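Local coordinates for fructuronate-tagaturonate epimerase UxaE from Cohnella laeviribosi in complex with 1 glycerol (Cohnella laeviribosi, PDB 6ILB), which probably catalyses the metal-dependent epimerisation of D-tagaturonate to D-fructuronate, carrying zinc at its active site in this structure, at residues I187-A192 / D273-P278; A194-V199 / L237-L242. One frame throughout, in Å; residues are numbered along the deposited sequence.

Overall arrangement
Contact 1 and contact 2 both lie in the connections that follow strands 178-181 and 267-271 of a TIM barrel, and together they show how such connections can carry both metal ligands and added helices. Contact 1 joins the start of helix 189-193 to the loop that supplies Asp273 and Glu274 to the zinc site. Contact 2, farther out and away from the annotated sites, fastens the following turn to helix 234-259. Their centres are about 12 Å apart, and they lie about 23 and 33 Å from the chain's centre. Helix 189-193 links them: Arg239 NH1 of contact 2 comes within 2.7 Å of Ala191 O of contact 1.

Contact 1 (I187-A192 / D273-P278); sequences IDNEAA and DETLAP. Unlike the reference sequence in segment 273-278: Ala277 (reference Thr).
Polar contact across the two segments is gathered on one amide oxygen, that of Asn189. The backbone N-H of Leu276 points to Asn189 OD1 at 3.2 Å with an N-H...O angle of 157°, arriving from above the carbonyl plane. The hydroxyl of Thr275 lies near the same oxygen, OG1 to OD1 3.3 Å, a weak bond, and one whose proton may instead go to Ala277 O. With chi1 at -77°, Asn189 swings CG away from its own carbonyl carbon, which carries the amide out from the first turn of helix 189-193 to the opposing loop. That helix start is secured separately: Asp188, the N-cap residue, accepts a capping bond from Ala191 N to its OD1 at 3.0 Å.

Apolar contacts surround the amide. Leu276 crosses Asn189 at about a right angle and lays CD2 against the amide group, 3.5 Å from Asn189 ND2. One helical turn on, the methyls of Ala192 and Ala277 meet, CB to CB 4.2 Å. Elsewhere, the CG2 branch of Ile187 approaches Thr275 CB at 4.2 Å, while its side chain also touches Tyr244 and Ala247 of helix 234-259.

Asp273 and Glu274, at the start of segment 273-278, belong to the zinc site together with His161, Ser271 and His343, so Leu276, whose N-H Asn189 holds, is two residues along the chain from the ligand Glu274. This is the layout of a metal-dependent TIM-barrel active site, with metal ligands carried at the ends of strands and in the loops that follow them, and neighbouring loops packed against one another.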
loop_
_atom_site.group_PDB
_atom_site.type_symbol
_atom_site.label_atom_id
_atom_site.label_comp_id
_atom_site.label_asym_id
_atom_site.label_seq_id
_atom_site.Cartn_x
_atom_site.Cartn_y
_atom_site.Cartn_z
ATOM N N ILE A 187 15.037 -14.894 5.257
ATOM C CA ILE A 187 15.407 -15.461 3.965
ATOM C C ILE A 187 16.921 -15.595 3.906
ATOM O O ILE A 187 17.652 -14.655 4.241
ATOM C CB ILE A 187 14.887 -14.601 2.803
ATOM C CG1 ILE A 187 13.361 -14.659 2.719
ATOM C CG2 ILE A 187 15.510 -15.068 1.495
ATOM C CD1 ILE A 187 12.858 -15.973 2.218
ATOM N N ASP A 188 17.399 -16.761 3.485
ATOM C CA ASP A 188 18.834 -17.022 3.381
ATOM C C ASP A 188 19.272 -16.768 1.941
ATOM O O ASP A 188 19.358 -17.690 1.124
ATOM C CB ASP A 188 19.166 -18.444 3.831
ATOM C CG ASP A 188 20.640 -18.625 4.115
ATOM O OD1 ASP A 188 21.465 -18.113 3.321
ATOM O OD2 ASP A 188 20.977 -19.266 5.132
ATOM N N ASN A 189 19.582 -15.504 1.640
ATOM C CA ASN A 189 19.984 -15.137 0.284
ATOM C C ASN A 189 21.322 -15.762 -0.106
ATOM O O ASN A 189 21.494 -16.196 -1.253
ATOM C CB ASN A 189 20.032 -13.620 0.165
ATOM C CG ASN A 189 18.646 -13.011 0.031
ATOM O OD1 ASN A 189 17.864 -13.392 -0.846
ATOM N ND2 ASN A 189 18.334 -12.063 0.904
ATOM N N GLU A 190 22.282 -15.803 0.831
ATOM C CA GLU A 190 23.525 -16.548 0.646
ATOM C C GLU A 190 23.282 -17.893 -0.017
ATOM O O GLU A 190 23.927 -18.234 -1.010
ATOM C CB GLU A 190 24.217 -16.760 2.000
ATOM C CG GLU A 190 25.267 -17.892 2.000
ATOM C CD GLU A 190 24.709 -19.269 2.411
ATOM O OE1 GLU A 190 23.891 -19.339 3.362
ATOM O OE2 GLU A 190 25.097 -20.284 1.773
ATOM N N ALA A 191 22.345 -18.673 0.531
ATOM C CA ALA A 191 22.025 -19.972 -0.052
ATOM C C ALA A 191 21.373 -19.844 -1.426
ATOM O O ALA A 191 21.534 -20.736 -2.267
ATOM C CB ALA A 191 21.123 -20.760 0.892
ATOM N N ALA A 192 20.648 -18.749 -1.675
ATOM C CA ALA A 192 19.981 -18.579 -2.966
ATOM C C ALA A 192 20.974 -18.414 -4.111
ATOM O O ALA A 192 20.666 -18.774 -5.254
ATOM C CB ALA A 192 19.039 -17.377 -2.922
ATOM N N ASP A 273 9.247 -11.501 -1.829
ATOM C CA ASP A 273 9.899 -10.955 -3.019
ATOM C C ASP A 273 11.142 -10.129 -2.690
ATOM O O ASP A 273 11.657 -9.429 -3.570
ATOM C CB ASP A 273 8.902 -10.133 -3.856
ATOM C CG ASP A 273 8.587 -8.759 -3.261
ATOM O OD1 ASP A 273 9.483 -7.997 -2.856
ATOM O OD2 ASP A 273 7.404 -8.408 -3.225
ATOM N N GLU A 274 11.599 -10.164 -1.441
ATOM C CA GLU A 274 12.844 -9.537 -0.990
ATOM C C GLU A 274 13.937 -10.582 -0.920
ATOM O O GLU A 274 14.613 -10.797 0.086
ATOM C CB GLU A 274 12.662 -8.848 0.357
ATOM C CG GLU A 274 11.380 -8.046 0.494
ATOM C CD GLU A 274 10.167 -8.941 0.665
ATOM O OE1 GLU A 274 9.233 -8.821 -0.152
ATOM O OE2 GLU A 274 10.147 -9.785 1.584
ATOM N N THR A 275 14.033 -11.299 -2.022
ATOM C CA THR A 275 15.098 -12.238 -2.292
ATOM C C THR A 275 15.789 -11.775 -3.565
ATOM O O THR A 275 15.138 -11.306 -4.506
ATOM C CB THR A 275 14.539 -13.684 -2.391
ATOM O OG1 THR A 275 15.551 -14.607 -2.829
ATOM C CG2 THR A 275 13.318 -13.755 -3.282
ATOM N N LEU A 276 17.117 -11.841 -3.564
ATOM C CA LEU A 276 17.863 -11.381 -4.727
ATOM C C LEU A 276 17.632 -12.291 -5.914
ATOM O O LEU A 276 17.732 -11.850 -7.060
ATOM C CB LEU A 276 19.357 -11.300 -4.412
ATOM C CG LEU A 276 19.760 -10.215 -3.410
ATOM C CD1 LEU A 276 18.895 -8.965 -3.572
ATOM C CD2 LEU A 276 19.717 -10.722 -1.981
ATOM N N ALA A 277 17.344 -13.551 -5.662
ATOM C CA ALA A 277 16.906 -14.430 -6.720
ATOM C C ALA A 277 15.415 -14.203 -6.967
ATOM O O ALA A 277 14.679 -13.878 -6.038
ATOM C CB ALA A 277 17.164 -15.891 -6.342
ATOM N N PRO A 278 14.948 -14.325 -8.203
ATOM C CA PRO A 278 13.515 -14.519 -8.419
ATOM C C PRO A 278 13.031 -15.763 -7.685
ATOM O O PRO A 278 13.811 -16.654 -7.324
ATOM C CB PRO A 278 13.397 -14.689 -9.941
ATOM C CG PRO A 278 14.775 -15.033 -10.402
ATOM C CD PRO A 278 15.705 -14.345 -9.461
#

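Contact 2 (A194-V199 / L237-L242); sequences AGESEV and LMRDVL
Val199 lays its CG2 methyl over one face of the Arg239 guanidinium, 3.8 Å from CZ and offset toward the rim of the group. Its other methyl, CG1, rests on the helix backbone at Arg239 itself, 3.7 Å from Arg239 N, and touches Met238 CB at 4.0 Å and Leu242 CD1 at 4.1 Å. The valine is thus a wedge between the guanidinium and one flank of helix 234-259. Met238 and Leu242, one turn apart, also extend to the valine's backbone, the bent methionine chain bringing CE to 3.6 Å from Val199 O. Structurally, the contact joins the turn between helices 189-193 and 198-203, and the first residues of the latter, to the long helix 234-259, all within the connection between barrel strands 178-181 and 267-271.

The polar half of the contact is a fork on a single acceptor. Both terminal nitrogens of Arg239 donate to Ala194 O, NH1 at 2.8 Å and NH2 at 2.9 Å, and the oxygen lies almost in the guanidinium plane, 5° out of it. Extended at first, the arginine chain turns at chi3 (-64°), which sends the end of the group to this carbonyl. Ala194 is the first residue to leave helical geometry after helix 189-193, so the positive group sits at a helix C-terminus and probably complements the negative end of its dipole. Replacing Arg239 with a leucine would probably leave Ala194 O without both donors and strip the Val199 methyl of the flat surface it rests on. Glu196 adds a more distant opposite charge, its OE1 5.7 Å from Arg239 NH2.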
loop_
_atom_site.group_PDB
_atom_site.type_symbol
_atom_site.label_atom_id
_atom_site.label_comp_id
_atom_site.label_asym_id
_atom_site.label_seq_id
_atom_site.Cartn_x
_atom_site.Cartn_y
_atom_site.Cartn_z
ATOM N N ALA A 194 24.697 -19.112 -3.658
ATOM C CA ALA A 194 25.728 -20.120 -3.453
ATOM C C ALA A 194 25.636 -21.217 -4.493
ATOM O O ALA A 194 24.536 -21.603 -4.895
ATOM C CB ALA A 194 25.611 -20.722 -2.057
ATOM N N GLY A 195 26.775 -21.706 -4.953
ATOM C CA GLY A 195 26.768 -22.731 -5.969
ATOM C C GLY A 195 26.321 -24.059 -5.409
ATOM O O GLY A 195 26.149 -24.241 -4.202
ATOM N N GLU A 196 26.122 -25.018 -6.308
ATOM C CA GLU A 196 25.810 -26.359 -5.845
ATOM C C GLU A 196 26.964 -26.860 -4.980
ATOM O O GLU A 196 28.024 -26.228 -4.887
ATOM C CB GLU A 196 25.546 -27.297 -7.026
ATOM C CG GLU A 196 24.263 -26.994 -7.805
ATOM C CD GLU A 196 23.844 -28.126 -8.742
ATOM O OE1 GLU A 196 22.807 -27.990 -9.430
ATOM O OE2 GLU A 196 24.545 -29.156 -8.793
ATOM N N SER A 197 26.740 -27.984 -4.305
ATOM C CA SER A 197 27.782 -28.591 -3.474
ATOM C C SER A 197 28.086 -27.771 -2.220
ATOM O O SER A 197 28.302 -28.356 -1.155
ATOM C CB SER A 197 29.075 -28.820 -4.273
ATOM O OG SER A 197 29.034 -30.074 -4.925
ATOM N N GLU A 198 28.146 -26.437 -2.320
ATOM C CA GLU A 198 27.973 -25.633 -1.113
ATOM C C GLU A 198 26.545 -25.777 -0.588
ATOM O O GLU A 198 26.321 -25.842 0.628
ATOM C CB GLU A 198 28.310 -24.162 -1.381
ATOM C CG GLU A 198 27.771 -23.217 -0.305
ATOM C CD GLU A 198 28.240 -21.765 -0.451
ATOM O OE1 GLU A 198 27.817 -20.916 0.376
ATOM O OE2 GLU A 198 29.015 -21.464 -1.389
ATOM N N VAL A 199 25.570 -25.872 -1.498
ATOM C CA VAL A 199 24.199 -26.150 -1.091
ATOM C C VAL A 199 24.088 -27.557 -0.520
ATOM O O VAL A 199 23.327 -27.789 0.431
ATOM C CB VAL A 199 23.238 -25.922 -2.276
ATOM C CG1 VAL A 199 21.935 -26.642 -2.070
ATOM C CG2 VAL A 199 23.006 -24.427 -2.486
ATOM N N LEU A 237 15.343 -29.002 -4.394
ATOM C CA LEU A 237 14.789 -29.227 -3.060
ATOM C C LEU A 237 15.751 -28.745 -1.975
ATOM O O LEU A 237 15.349 -28.053 -1.027
ATOM C CB LEU A 237 14.455 -30.707 -2.872
ATOM C CG LEU A 237 13.905 -31.083 -1.488
ATOM C CD1 LEU A 237 12.902 -30.032 -1.000
ATOM C CD2 LEU A 237 13.268 -32.483 -1.477
ATOM N N MET A 238 17.029 -29.080 -2.108
ATOM C CA MET A 238 17.977 -28.707 -1.071
ATOM C C MET A 238 18.214 -27.205 -1.049
ATOM O O MET A 238 18.360 -26.607 0.027
ATOM C CB MET A 238 19.282 -29.468 -1.271
ATOM C CG MET A 238 19.151 -30.928 -0.883
ATOM S SD MET A 238 20.587 -31.906 -1.362
ATOM C CE MET A 238 21.827 -30.696 -1.100
ATOM N N ARG A 239 18.263 -26.576 -2.223
ATOM C CA ARG A 239 18.424 -25.130 -2.234
ATOM C C ARG A 239 17.199 -24.453 -1.629
ATOM O O ARG A 239 17.332 -23.484 -0.868
ATOM C CB ARG A 239 18.681 -24.629 -3.655
ATOM C CG ARG A 239 18.944 -23.127 -3.699
ATOM C CD ARG A 239 19.123 -22.618 -5.120
ATOM N NE ARG A 239 20.304 -23.194 -5.758
ATOM C CZ ARG A 239 21.539 -22.728 -5.593
ATOM N NH1 ARG A 239 21.760 -21.676 -4.815
ATOM N NH2 ARG A 239 22.552 -23.308 -6.216
ATOM N N ASP A 240 16.004 -24.976 -1.944
ATOM C CA ASP A 240 14.760 -24.390 -1.462
ATOM C C ASP A 240 14.701 -24.427 0.058
ATOM O O ASP A 240 14.518 -23.388 0.713
ATOM C CB ASP A 240 13.557 -25.132 -2.057
ATOM C CG ASP A 240 13.170 -24.626 -3.443
ATOM O OD1 ASP A 240 13.553 -23.484 -3.798
ATOM O OD2 ASP A 240 12.480 -25.380 -4.179
ATOM N N VAL A 241 14.854 -25.630 0.634
ATOM C CA VAL A 241 14.878 -25.780 2.087
ATOM C C VAL A 241 15.838 -24.776 2.706
ATOM O O VAL A 241 15.505 -24.079 3.667
ATOM C CB VAL A 241 15.244 -27.222 2.472
ATOM C CG1 VAL A 241 15.478 -27.319 3.958
ATOM C CG2 VAL A 241 14.145 -28.170 2.052
ATOM N N LEU A 242 17.035 -24.654 2.142
ATOM C CA LEU A 242 18.005 -23.759 2.757
ATOM C C LEU A 242 17.587 -22.301 2.634
ATOM O O LEU A 242 17.813 -21.520 3.557
ATOM C CB LEU A 242 19.384 -23.992 2.147
ATOM C CG LEU A 242 20.068 -25.316 2.510
ATOM C CD1 LEU A 242 21.408 -25.424 1.812
ATOM C CD2 LEU A 242 20.259 -25.438 4.007
#